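PDB 3LQ7: glutathione S-transferase from Agrobacterium tumefaciens, which probably catalyses the conjugation of reduced glutathione to electrophilic compounds. Local coordinates for residues A[18-23]-A[52-57]; A[27-32]-A[220-225]; A[74-79]-A[86-91]. All coordinates share one frame; numbering follows the deposited sequence.

Interaction 1: residues A[18-23]-A[52-57]; sequences NPTITV and HVRRLS
His52 opens the pairing: its N donates to Pro19 O, and its own O accepts from Ile21 N at 2.9 Å. Its ring turns back past the start of the other strand because CG sits beside the backbone N (chi1 -55°). Asn18 CB meets the imidazole at its edge, 3.7 Å from NE2. The next residue, Val53, is turned to the face carrying Ile21 and Val23, and its CG1 lies 3.8 Å from Val23 CG2. Beta-branched residues suit this face, since compact branches can pack against Arg41 of helix 38-47. Arg54 returns to the face of Thr20 and Thr22; its N gives to Ile21 O and its O takes Val23 N at 3.0 Å. The side chain bends at chi3 and runs beside Thr22, whose CG2 comes to the guanidinium edge 3.7 Å from NH1, while NH1 makes a salt bridge with Glu79. Arg55 adds a CA-H...O contact to Val23 O. Leu56 then closes the ladder, its N bonding to that same oxygen with a bend (139° at the hydrogen) and its CD1 resting 3.8 Å from Thr22 CB. Thr22 OG1 is hydrogen-bonded to Ser77 OG. Five backbone hydrogen bonds thus set the register here, while a largely aliphatic face toward the helices, with Arg55 at its end, and a polar face of threonines and Arg54 imply two distinct environments for the same beta-alpha-beta unit.

Interaction 2: residues A[27-32]-A[220-225]; sequences SPDGGR and DAQLAV
The carboxylate of Asp29 and the side-chain amide of Gln222 lie alongside one another, running in opposite senses with their planes 72° apart; Asp29 OD1 and Gln222 OE1, 3.6 Å apart, are both acceptors, so this is proximity and not a bond. Ser27 OG and Arg32 N reach Asp29 OD1 from opposite faces of the carboxylate, the hydroxyl donating over 3.0 Å. The bond from Arg32 N, three residues on, makes an Asx motif that holds the loop curled, and the short acid lets OD1 fold back onto that N. Arg32 NE tightens the same turn by donating to Asp29 O. The Gln222 amide meets Gly31 edge-on, near its own plane, with OE1 3.1 Å from Gly31 CA and NE2 3.6 Å from Gly31 O. A bend at chi2 (-79°) turns the amide there. Glycine suits the positive phi of Gly31 and allows the close approach of Gln222 OE1 and of Leu223 CD1, 3.5 Å from Gly31 O. Gln222 NE2 is weakly bonded to Phe219 O. The loop leaves strand 20-24 and leads to helix 38-47; helix 213-228 flanks it, Ala221 and Val225 touching Arg41 of helix 38-47, while Arg32 O binds Arg188 of helix 178-188.

Interaction 3: residues A[74-79]-A[86-91]; sequences QIPSYE and FESGAI
Pro76, joined to Ile75 by a cis peptide, brings the chain past the opening turn of helix 88-97 on its way into strand 78-80, and the bond from Ile91 N to Glu87 O closes that turn. Ile91 is the main apolar partner. Its CD1 reaches Pro76 O at 3.4 Å and lies near the ring at CG, while its CG2 comes obliquely to the ring of Tyr78, 3.7 Å from CD2. With CG anti to the backbone N (chi1 176°), Tyr78 passes the isoleucine in the opposite direction and offers CB as well as ring carbons to it. A branched aliphatic suits this place, since one arm serves the proline and another the tyrosine; Val40 of helix 38-47 covers Pro76 and Ile91 in turn. Ser88 OG sits 3.6 Å from Pro76 CD and is hydrogen-bonded to Arg36 O. At the N-cap, Glu87 has the strained positive phi (66°) well known before this helix in glutathione S-transferases, and its OE1 lies 3.7 Å from Gln74 NE2. Its carboxylate is gripped instead by the second subunit, through Thr123 and Asn122, while Phe86 meets Trp116 of that subunit edge-to-face. A cis-proline before a strand marks the thioredoxin-like fold, and in glutathione S-transferases the acidic residue and serine at this helix start commonly hold the gamma-glutamyl part of glutathione; the sequence and position of Glu87 and Ser88 are consistent with such a site.

Interactions 1 and 3 share one sheet, for strand 20-24 lies between strands 52-56 and 78-80; Thr20 N is hydrogen-bonded to Glu79 O (2.8 Å), and Thr22 O packs on Pro76 CB. Interaction 1 is a partly buried edge pairing made mainly by backbone bonds, whereas interaction 3 is buried, relies on side-chain packing, and adjoins the second subunit. Interaction 2, also partly buried, is the smallest, with glycine backbone against a glutamine amide, and joins the loop after strand 20-24 to helix 213-228. It meets interaction 1 where Arg55 packs on Val225, but stays about 7 Å from interaction 3 at the nearest atoms.

Interaction 1: residues A[18-23]-A[52-57]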
ATOM      1  N   ASN A  18     -25.918  -4.872  -8.187  1.00 78.14           N
ATOM      2  CA  ASN A  18     -24.915  -4.015  -8.816  1.00 74.17           C
ATOM      3  C   ASN A  18     -24.156  -3.121  -7.839  1.00 69.39           C
ATOM      4  O   ASN A  18     -24.764  -2.529  -6.945  1.00 67.76           O
ATOM      5  CB  ASN A  18     -25.541  -3.183  -9.942  1.00 77.54           C
ATOM      6  CG  ASN A  18     -25.338  -3.812 -11.311  1.00 84.37           C
ATOM      7  OD1 ASN A  18     -24.942  -4.976 -11.429  1.00 85.17           O
ATOM      8  ND2 ASN A  18     -25.604  -3.038 -12.358  1.00 91.14           N
ATOM      9  N   PRO A  19     -22.817  -3.033  -8.008  1.00 68.06           N
ATOM     10  CA  PRO A  19     -21.958  -2.223  -7.150  1.00 65.03           C
ATOM     11  C   PRO A  19     -22.286  -0.740  -7.244  1.00 67.02           C
ATOM     12  O   PRO A  19     -22.660  -0.254  -8.313  1.00 65.54           O
ATOM     13  CB  PRO A  19     -20.558  -2.464  -7.724  1.00 62.90           C
ATOM     14  CG  PRO A  19     -20.656  -3.716  -8.493  1.00 64.28           C
ATOM     15  CD  PRO A  19     -22.035  -3.743  -9.036  1.00 68.69           C
ATOM     16  N   THR A  20     -22.149  -0.041  -6.122  1.00 63.81           N
ATOM     17  CA  THR A  20     -22.312   1.403  -6.072  1.00 63.93           C
ATOM     18  C   THR A  20     -21.041   2.034  -5.516  1.00 65.77           C
ATOM     19  O   THR A  20     -20.655   1.773  -4.374  1.00 64.21           O
ATOM     20  CB  THR A  20     -23.530   1.811  -5.212  1.00 67.12           C
ATOM     21  OG1 THR A  20     -24.727   1.288  -5.802  1.00 71.37           O
ATOM     22  CG2 THR A  20     -23.638   3.337  -5.093  1.00 59.41           C
ATOM     23  N   ILE A  21     -20.383   2.850  -6.331  1.00 64.80           N
ATOM     24  CA  ILE A  21     -19.190   3.558  -5.877  1.00 65.99           C
ATOM     25  C   ILE A  21     -19.490   5.026  -5.645  1.00 68.32           C
ATOM     26  O   ILE A  21     -20.436   5.573  -6.218  1.00 68.41           O
ATOM     27  CB  ILE A  21     -17.980   3.388  -6.827  1.00 64.80           C
ATOM     28  CG1 ILE A  21     -18.286   3.963  -8.220  1.00 63.81           C
ATOM     29  CG2 ILE A  21     -17.561   1.917  -6.882  1.00 60.66           C
ATOM     30  CD1 ILE A  21     -17.054   4.353  -9.020  1.00 70.79           C
ATOM     31  N   THR A  22     -18.691   5.649  -4.786  1.00 72.11           N
ATOM     32  CA  THR A  22     -18.863   7.057  -4.466  1.00 73.00           C
ATOM     33  C   THR A  22     -17.665   7.870  -4.918  1.00 77.10           C
ATOM     34  O   THR A  22     -16.518   7.562  -4.578  1.00 77.90           O
ATOM     35  CB  THR A  22     -19.083   7.290  -2.964  1.00 73.99           C
ATOM     36  OG1 THR A  22     -17.975   6.748  -2.231  1.00 86.31           O
ATOM     37  CG2 THR A  22     -20.392   6.650  -2.494  1.00 58.58           C
ATOM     38  N   VAL A  23     -17.952   8.902  -5.703  1.00 80.30           N
ATOM     39  CA  VAL A  23     -16.947   9.851  -6.159  1.00 78.94           C
ATOM     40  C   VAL A  23     -17.298  11.219  -5.592  1.00 80.91           C
ATOM     41  O   VAL A  23     -18.415  11.424  -5.108  1.00 74.33           O
ATOM     42  CB  VAL A  23     -16.861   9.915  -7.712  1.00 78.44           C
ATOM     43  CG1 VAL A  23     -16.586   8.539  -8.295  1.00 77.95           C
ATOM     44  CG2 VAL A  23     -18.133  10.524  -8.325  1.00 72.96           C
ATOM     45  N   HIS A  52     -23.340   1.748 -10.236  1.00 64.40           N
ATOM     46  CA  HIS A  52     -24.013   2.994  -9.895  1.00 66.48           C
ATOM     47  C   HIS A  52     -23.032   3.958  -9.235  1.00 69.37           C
ATOM     48  O   HIS A  52     -22.077   3.539  -8.583  1.00 74.24           O
ATOM     49  CB  HIS A  52     -25.220   2.722  -8.993  1.00 67.61           C
ATOM     50  CG  HIS A  52     -26.196   1.747  -9.576  1.00 76.80           C
ATOM     51  ND1 HIS A  52     -27.230   2.131 -10.402  1.00 80.22           N
ATOM     52  CD2 HIS A  52     -26.286   0.400  -9.463  1.00 79.59           C
ATOM     53  CE1 HIS A  52     -27.917   1.064 -10.769  1.00 74.73           C
ATOM     54  NE2 HIS A  52     -27.365   0.001 -10.213  1.00 78.57           N
ATOM     55  N   VAL A  53     -23.260   5.252  -9.427  1.00 71.18           N
ATOM     56  CA  VAL A  53     -22.343   6.283  -8.951  1.00 74.44           C
ATOM     57  C   VAL A  53     -23.099   7.281  -8.074  1.00 78.40           C
ATOM     58  O   VAL A  53     -24.168   7.756  -8.457  1.00 86.59           O
ATOM     59  CB  VAL A  53     -21.650   7.026 -10.143  1.00 72.08           C
ATOM     60  CG1 VAL A  53     -20.696   8.098  -9.652  1.00 73.57           C
ATOM     61  CG2 VAL A  53     -20.898   6.055 -11.039  1.00 65.94           C
ATOM     62  N   ARG A  54     -22.554   7.581  -6.897  1.00 78.90           N
ATOM     63  CA  ARG A  54     -23.080   8.653  -6.051  1.00 81.09           C
ATOM     64  C   ARG A  54     -22.063   9.775  -5.852  1.00 81.45           C
ATOM     65  O   ARG A  54     -20.897   9.524  -5.553  1.00 79.91           O
ATOM     66  CB  ARG A  54     -23.525   8.113  -4.692  1.00 82.91           C
ATOM     67  CG  ARG A  54     -24.830   7.327  -4.713  1.00 91.62           C
ATOM     68  CD  ARG A  54     -25.327   7.054  -3.297  1.00 97.74           C
ATOM     69  NE  ARG A  54     -24.265   6.525  -2.441  1.00 96.17           N
ATOM     70  CZ  ARG A  54     -24.389   6.273  -1.142  1.00 95.13           C
ATOM     71  NH1 ARG A  54     -23.352   5.796  -0.465  1.00 98.75           N
ATOM     72  NH2 ARG A  54     -25.538   6.493  -0.515  1.00 93.74           N
ATOM     73  N   ARG A  55     -22.521  11.012  -6.014  1.00 84.99           N
ATOM     74  CA  ARG A  55     -21.680  12.189  -5.812  1.00 89.55           C
ATOM     75  C   ARG A  55     -21.756  12.696  -4.363  1.00 94.51           C
ATOM     76  O   ARG A  55     -22.849  12.835  -3.806  1.00 92.40           O
ATOM     77  CB  ARG A  55     -22.077  13.297  -6.792  1.00 92.37           C
ATOM     78  CG  ARG A  55     -21.744  13.021  -8.262  1.00 91.95           C
ATOM     79  CD  ARG A  55     -22.987  12.686  -9.081  1.00 90.83           C
ATOM     80  NE  ARG A  55     -22.720  12.670 -10.521  1.00 93.06           N
ATOM     81  CZ  ARG A  55     -22.819  13.726 -11.330  1.00 90.87           C
ATOM     82  NH1 ARG A  55     -23.180  14.913 -10.858  1.00 93.40           N
ATOM     83  NH2 ARG A  55     -22.551  13.594 -12.623  1.00 90.79           N
ATOM     84  N   LEU A  56     -20.595  12.979  -3.767  1.00100.76           N
ATOM     85  CA  LEU A  56     -20.509  13.362  -2.346  1.00107.46           C
ATOM     86  C   LEU A  56     -19.973  14.773  -2.088  1.00112.55           C
ATOM     87  O   LEU A  56     -19.319  15.368  -2.945  1.00114.69           O
ATOM     88  CB  LEU A  56     -19.641  12.362  -1.569  1.00106.01           C
ATOM     89  CG  LEU A  56     -20.030  10.890  -1.405  1.00105.52           C
ATOM     90  CD1 LEU A  56     -18.984  10.202  -0.545  1.00107.49           C
ATOM     91  CD2 LEU A  56     -21.416  10.714  -0.794  1.00105.26           C
ATOM     92  N   SER A  57     -20.248  15.287  -0.887  1.00120.01           N
ATOM     93  CA  SER A  57     -19.690  16.558  -0.401  1.00124.84           C
ATOM     94  C   SER A  57     -19.404  16.550   1.103  1.00126.62           C
ATOM     95  O   SER A  57     -20.132  15.930   1.886  1.00126.47           O
ATOM     96  CB  SER A  57     -20.607  17.735  -0.746  1.00124.13           C
ATOM     97  OG  SER A  57     -20.169  18.388  -1.924  1.00127.72           O
TER

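Interaction 2: residues A[27-32]-A[220-225]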
ATOM      1  N   SER A  27     -14.067  17.410  -8.366  1.00103.78           N
ATOM      2  CA  SER A  27     -12.741  16.794  -8.274  1.00103.27           C
ATOM      3  C   SER A  27     -11.635  17.842  -8.159  1.00101.06           C
ATOM      4  O   SER A  27     -11.657  18.838  -8.885  1.00101.46           O
ATOM      5  CB  SER A  27     -12.483  15.894  -9.489  1.00105.19           C
ATOM      6  OG  SER A  27     -12.386  16.655 -10.684  1.00106.09           O
ATOM      7  N   PRO A  28     -10.658  17.614  -7.253  1.00100.44           N
ATOM      8  CA  PRO A  28      -9.518  18.526  -7.089  1.00 98.96           C
ATOM      9  C   PRO A  28      -8.572  18.511  -8.288  1.00 97.62           C
ATOM     10  O   PRO A  28      -7.860  19.490  -8.524  1.00100.46           O
ATOM     11  CB  PRO A  28      -8.807  17.986  -5.841  1.00100.14           C
ATOM     12  CG  PRO A  28      -9.211  16.557  -5.756  1.00101.40           C
ATOM     13  CD  PRO A  28     -10.612  16.500  -6.286  1.00100.61           C
ATOM     14  N   ASP A  29      -8.578  17.405  -9.034  1.00 97.13           N
ATOM     15  CA  ASP A  29      -7.813  17.273 -10.274  1.00 93.86           C
ATOM     16  C   ASP A  29      -8.425  18.104 -11.398  1.00 90.43           C
ATOM     17  O   ASP A  29      -7.734  18.492 -12.340  1.00 87.06           O
ATOM     18  CB  ASP A  29      -7.697  15.800 -10.692  1.00 95.49           C
ATOM     19  CG  ASP A  29      -9.043  15.081 -10.725  1.00103.59           C
ATOM     20  OD1 ASP A  29      -9.858  15.354 -11.634  1.00111.31           O
ATOM     21  OD2 ASP A  29      -9.277  14.224  -9.848  1.00112.08           O
ATOM     22  N   GLY A  30      -9.725  18.365 -11.283  1.00 88.92           N
ATOM     23  CA  GLY A  30     -10.450  19.186 -12.243  1.00 87.76           C
ATOM     24  C   GLY A  30     -10.688  18.446 -13.541  1.00 86.34           C
ATOM     25  O   GLY A  30     -10.347  18.943 -14.616  1.00 87.75           O
ATOM     26  N   GLY A  31     -11.262  17.249 -13.433  1.00 80.63           N
ATOM     27  CA  GLY A  31     -11.594  16.438 -14.601  1.00 70.93           C
ATOM     28  C   GLY A  31     -10.413  15.788 -15.298  1.00 68.76           C
ATOM     29  O   GLY A  31     -10.464  15.545 -16.500  1.00 75.49           O
ATOM     30  N   ARG A  32      -9.348  15.504 -14.552  1.00 71.68           N
ATOM     31  CA  ARG A  32      -8.151  14.884 -15.132  1.00 70.04           C
ATOM     32  C   ARG A  32      -8.020  13.391 -14.811  1.00 67.69           C
ATOM     33  O   ARG A  32      -7.103  12.730 -15.306  1.00 65.74           O
ATOM     34  CB  ARG A  32      -6.882  15.646 -14.729  1.00 72.51           C
ATOM     35  CG  ARG A  32      -6.855  17.095 -15.220  1.00 85.89           C
ATOM     36  CD  ARG A  32      -5.459  17.716 -15.196  1.00 83.79           C
ATOM     37  NE  ARG A  32      -4.934  17.916 -13.845  1.00 85.40           N
ATOM     38  CZ  ARG A  32      -3.742  17.493 -13.422  1.00 86.98           C
ATOM     39  NH1 ARG A  32      -3.362  17.730 -12.171  1.00 69.61           N
ATOM     40  NH2 ARG A  32      -2.923  16.839 -14.242  1.00 74.85           N
ATOM     41  N   ASP A 220     -13.909   9.154 -19.508  1.00 51.99           N
ATOM     42  CA  ASP A 220     -15.052   9.935 -20.001  1.00 50.38           C
ATOM     43  C   ASP A 220     -16.131  10.142 -18.934  1.00 55.82           C
ATOM     44  O   ASP A 220     -16.664  11.244 -18.803  1.00 63.55           O
ATOM     45  CB  ASP A 220     -15.688   9.290 -21.244  1.00 51.31           C
ATOM     46  CG  ASP A 220     -14.790   9.337 -22.472  1.00 50.54           C
ATOM     47  OD1 ASP A 220     -13.675   9.900 -22.409  1.00 64.24           O
ATOM     48  OD2 ASP A 220     -15.199   8.778 -23.512  1.00 68.38           O
ATOM     49  N   ALA A 221     -16.436   9.084 -18.181  1.00 53.78           N
ATOM     50  CA  ALA A 221     -17.473   9.114 -17.141  1.00 54.77           C
ATOM     51  C   ALA A 221     -17.048   9.984 -15.971  1.00 60.02           C
ATOM     52  O   ALA A 221     -17.882  10.607 -15.311  1.00 64.21           O
ATOM     53  CB  ALA A 221     -17.776   7.703 -16.653  1.00 41.78           C
ATOM     54  N   GLN A 222     -15.741   9.996 -15.723  1.00 60.28           N
ATOM     55  CA  GLN A 222     -15.110  10.829 -14.712  1.00 60.79           C
ATOM     56  C   GLN A 222     -15.176  12.296 -15.141  1.00 60.68           C
ATOM     57  O   GLN A 222     -15.502  13.168 -14.337  1.00 62.55           O
ATOM     58  CB  GLN A 222     -13.660  10.362 -14.525  1.00 59.16           C
ATOM     59  CG  GLN A 222     -12.788  11.190 -13.619  1.00 65.70           C
ATOM     60  CD  GLN A 222     -12.261  12.454 -14.277  1.00 69.33           C
ATOM     61  OE1 GLN A 222     -12.259  13.510 -13.652  1.00 71.59           O
ATOM     62  NE2 GLN A 222     -11.821  12.357 -15.538  1.00 44.84           N
ATOM     63  N   LEU A 223     -14.853  12.552 -16.408  1.00 62.63           N
ATOM     64  CA  LEU A 223     -14.896  13.893 -16.989  1.00 68.34           C
ATOM     65  C   LEU A 223     -16.322  14.457 -17.042  1.00 73.77           C
ATOM     66  O   LEU A 223     -16.521  15.661 -16.881  1.00 73.12           O
ATOM     67  CB  LEU A 223     -14.266  13.880 -18.389  1.00 66.58           C
ATOM     68  CG  LEU A 223     -14.082  15.175 -19.192  1.00 67.92           C
ATOM     69  CD1 LEU A 223     -13.366  16.252 -18.386  1.00 72.51           C
ATOM     70  CD2 LEU A 223     -13.329  14.889 -20.484  1.00 56.31           C
ATOM     71  N   ALA A 224     -17.298  13.570 -17.249  1.00 75.56           N
ATOM     72  CA  ALA A 224     -18.718  13.930 -17.302  1.00 78.03           C
ATOM     73  C   ALA A 224     -19.289  14.315 -15.940  1.00 79.67           C
ATOM     74  O   ALA A 224     -20.299  15.016 -15.868  1.00 83.98           O
ATOM     75  CB  ALA A 224     -19.533  12.797 -17.910  1.00 76.40           C
ATOM     76  N   VAL A 225     -18.657  13.841 -14.869  1.00 82.34           N
ATOM     77  CA  VAL A 225     -19.002  14.263 -13.511  1.00 86.70           C
ATOM     78  C   VAL A 225     -18.565  15.718 -13.307  1.00 86.74           C
ATOM     79  O   VAL A 225     -19.325  16.535 -12.775  1.00 84.79           O
ATOM     80  CB  VAL A 225     -18.383  13.311 -12.435  1.00 88.02           C
ATOM     81  CG1 VAL A 225     -18.354  13.951 -11.042  1.00 85.17           C
ATOM     82  CG2 VAL A 225     -19.142  11.991 -12.391  1.00 86.86           C
TER

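Interaction 3: residues A[74-79]-A[86-91]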
ATOM      1  N   GLN A  74     -12.450   9.068   3.178  1.00 94.24           N
ATOM      2  CA  GLN A  74     -12.021   9.393   1.826  1.00 93.26           C
ATOM      3  C   GLN A  74     -13.025   8.882   0.805  1.00 90.07           C
ATOM      4  O   GLN A  74     -14.113   8.408   1.148  1.00 92.24           O
ATOM      5  CB  GLN A  74     -10.651   8.772   1.505  1.00 91.72           C
ATOM      6  CG  GLN A  74      -9.800   8.336   2.687  1.00 90.10           C
ATOM      7  CD  GLN A  74      -8.532   7.622   2.252  1.00 96.53           C
ATOM      8  OE1 GLN A  74      -7.597   8.246   1.746  1.00 93.63           O
ATOM      9  NE2 GLN A  74      -8.492   6.306   2.453  1.00 87.55           N
ATOM     10  N   ILE A  75     -12.640   9.011  -0.459  1.00 84.26           N
ATOM     11  CA  ILE A  75     -13.261   8.294  -1.555  1.00 81.17           C
ATOM     12  C   ILE A  75     -12.158   7.396  -2.155  1.00 80.91           C
ATOM     13  O   ILE A  75     -10.967   7.690  -1.994  1.00 83.04           O
ATOM     14  CB  ILE A  75     -13.910   9.262  -2.614  1.00 81.33           C
ATOM     15  CG1 ILE A  75     -12.861  10.106  -3.350  1.00 81.62           C
ATOM     16  CG2 ILE A  75     -15.004  10.126  -1.984  1.00 77.86           C
ATOM     17  CD1 ILE A  75     -12.568   9.633  -4.776  1.00 71.09           C
ATOM     18  N   PRO A  76     -12.538   6.297  -2.834  1.00 76.44           N
ATOM     19  CA  PRO A  76     -13.908   5.834  -3.050  1.00 77.16           C
ATOM     20  C   PRO A  76     -14.379   4.812  -2.028  1.00 73.86           C
ATOM     21  O   PRO A  76     -13.574   4.078  -1.445  1.00 77.20           O
ATOM     22  CB  PRO A  76     -13.844   5.202  -4.443  1.00 74.94           C
ATOM     23  CG  PRO A  76     -12.436   4.771  -4.598  1.00 72.53           C
ATOM     24  CD  PRO A  76     -11.570   5.511  -3.619  1.00 73.58           C
ATOM     25  N   SER A  77     -15.686   4.793  -1.805  1.00 68.73           N
ATOM     26  CA  SER A  77     -16.306   3.688  -1.107  1.00 68.27           C
ATOM     27  C   SER A  77     -16.860   2.754  -2.168  1.00 63.42           C
ATOM     28  O   SER A  77     -17.184   3.178  -3.275  1.00 61.94           O
ATOM     29  CB  SER A  77     -17.418   4.175  -0.181  1.00 63.76           C
ATOM     30  OG  SER A  77     -18.665   4.220  -0.845  1.00 74.43           O
ATOM     31  N   TYR A  78     -16.957   1.480  -1.826  1.00 65.89           N
ATOM     32  CA  TYR A  78     -17.514   0.486  -2.722  1.00 64.30           C
ATOM     33  C   TYR A  78     -18.591  -0.277  -1.958  1.00 64.90           C
ATOM     34  O   TYR A  78     -18.325  -0.825  -0.893  1.00 65.93           O
ATOM     35  CB  TYR A  78     -16.396  -0.433  -3.204  1.00 59.40           C
ATOM     36  CG  TYR A  78     -16.828  -1.586  -4.070  1.00 51.39           C
ATOM     37  CD1 TYR A  78     -17.180  -2.811  -3.501  1.00 54.64           C
ATOM     38  CD2 TYR A  78     -16.851  -1.473  -5.455  1.00 53.60           C
ATOM     39  CE1 TYR A  78     -17.573  -3.879  -4.280  1.00 52.54           C
ATOM     40  CE2 TYR A  78     -17.228  -2.552  -6.253  1.00 67.95           C
ATOM     41  CZ  TYR A  78     -17.588  -3.752  -5.652  1.00 58.02           C
ATOM     42  OH  TYR A  78     -17.973  -4.829  -6.418  1.00 66.80           O
ATOM     43  N   GLU A  79     -19.806  -0.298  -2.499  1.00 68.23           N
ATOM     44  CA  GLU A  79     -20.936  -0.947  -1.835  1.00 70.39           C
ATOM     45  C   GLU A  79     -21.600  -1.993  -2.723  1.00 67.55           C
ATOM     46  O   GLU A  79     -21.959  -1.709  -3.863  1.00 68.09           O
ATOM     47  CB  GLU A  79     -21.975   0.087  -1.396  1.00 72.15           C
ATOM     48  CG  GLU A  79     -21.542   0.986  -0.246  1.00 89.84           C
ATOM     49  CD  GLU A  79     -22.646   1.935   0.211  1.00112.15           C
ATOM     50  OE1 GLU A  79     -23.833   1.532   0.213  1.00112.21           O
ATOM     51  OE2 GLU A  79     -22.323   3.087   0.577  1.00117.15           O
ATOM     52  N   PHE A  86     -13.392  -0.090   1.407  1.00 60.96           N
ATOM     53  CA  PHE A  86     -12.594   1.128   1.324  1.00 56.44           C
ATOM     54  C   PHE A  86     -11.192   0.718   0.901  1.00 52.77           C
ATOM     55  O   PHE A  86     -10.923  -0.479   0.790  1.00 55.29           O
ATOM     56  CB  PHE A  86     -12.600   1.900   2.651  1.00 53.07           C
ATOM     57  CG  PHE A  86     -12.060   1.125   3.838  1.00 54.88           C
ATOM     58  CD1 PHE A  86     -10.824   1.455   4.387  1.00 52.28           C
ATOM     59  CD2 PHE A  86     -12.805   0.107   4.436  1.00 48.40           C
ATOM     60  CE1 PHE A  86     -10.322   0.762   5.493  1.00 55.65           C
ATOM     61  CE2 PHE A  86     -12.311  -0.592   5.541  1.00 61.67           C
ATOM     62  CZ  PHE A  86     -11.066  -0.263   6.067  1.00 59.28           C
ATOM     63  N   GLU A  87     -10.323   1.706   0.668  1.00 51.62           N
ATOM     64  CA  GLU A  87      -8.985   1.525   0.070  1.00 49.91           C
ATOM     65  C   GLU A  87      -9.052   1.044  -1.375  1.00 50.49           C
ATOM     66  O   GLU A  87      -9.551  -0.049  -1.654  1.00 56.37           O
ATOM     67  CB  GLU A  87      -8.072   0.602   0.906  1.00 41.72           C
ATOM     68  CG  GLU A  87      -7.776   1.106   2.300  1.00 48.26           C
ATOM     69  CD  GLU A  87      -6.784   2.258   2.318  1.00 65.27           C
ATOM     70  OE1 GLU A  87      -6.876   3.105   3.238  1.00 58.01           O
ATOM     71  OE2 GLU A  87      -5.912   2.314   1.420  1.00 57.84           O
ATOM     72  N   SER A  88      -8.521   1.867  -2.279  1.00 49.10           N
ATOM     73  CA  SER A  88      -8.500   1.589  -3.717  1.00 47.56           C
ATOM     74  C   SER A  88      -7.877   0.248  -4.049  1.00 46.10           C
ATOM     75  O   SER A  88      -8.350  -0.441  -4.948  1.00 44.68           O
ATOM     76  CB  SER A  88      -7.750   2.687  -4.473  1.00 38.55           C
ATOM     77  OG  SER A  88      -8.502   3.879  -4.488  1.00 68.92           O
ATOM     78  N   GLY A  89      -6.810  -0.098  -3.328  1.00 44.86           N
ATOM     79  CA  GLY A  89      -6.134  -1.380  -3.483  1.00 42.42           C
ATOM     80  C   GLY A  89      -7.071  -2.549  -3.266  1.00 37.09           C
ATOM     81  O   GLY A  89      -7.156  -3.424  -4.106  1.00 42.52           O
ATOM     82  N   ALA A  90      -7.797  -2.522  -2.151  1.00 33.59           N
ATOM     83  CA  ALA A  90      -8.698  -3.598  -1.759  1.00 42.29           C
ATOM     84  C   ALA A  90      -9.967  -3.676  -2.597  1.00 45.30           C
ATOM     85  O   ALA A  90     -10.501  -4.764  -2.807  1.00 50.96           O
ATOM     86  CB  ALA A  90      -9.056  -3.456  -0.313  1.00 36.79           C
ATOM     87  N   ILE A  91     -10.451  -2.521  -3.052  1.00 47.07           N
ATOM     88  CA  ILE A  91     -11.608  -2.457  -3.943  1.00 43.93           C
ATOM     89  C   ILE A  91     -11.253  -3.102  -5.277  1.00 44.19           C
ATOM     90  O   ILE A  91     -11.966  -3.988  -5.757  1.00 51.46           O
ATOM     91  CB  ILE A  91     -12.088  -1.000  -4.156  1.00 47.25           C
ATOM     92  CG1 ILE A  91     -12.632  -0.424  -2.849  1.00 46.39           C
ATOM     93  CG2 ILE A  91     -13.182  -0.937  -5.205  1.00 39.87           C
ATOM     94  CD1 ILE A  91     -12.553   1.092  -2.764  1.00 47.59           C
TER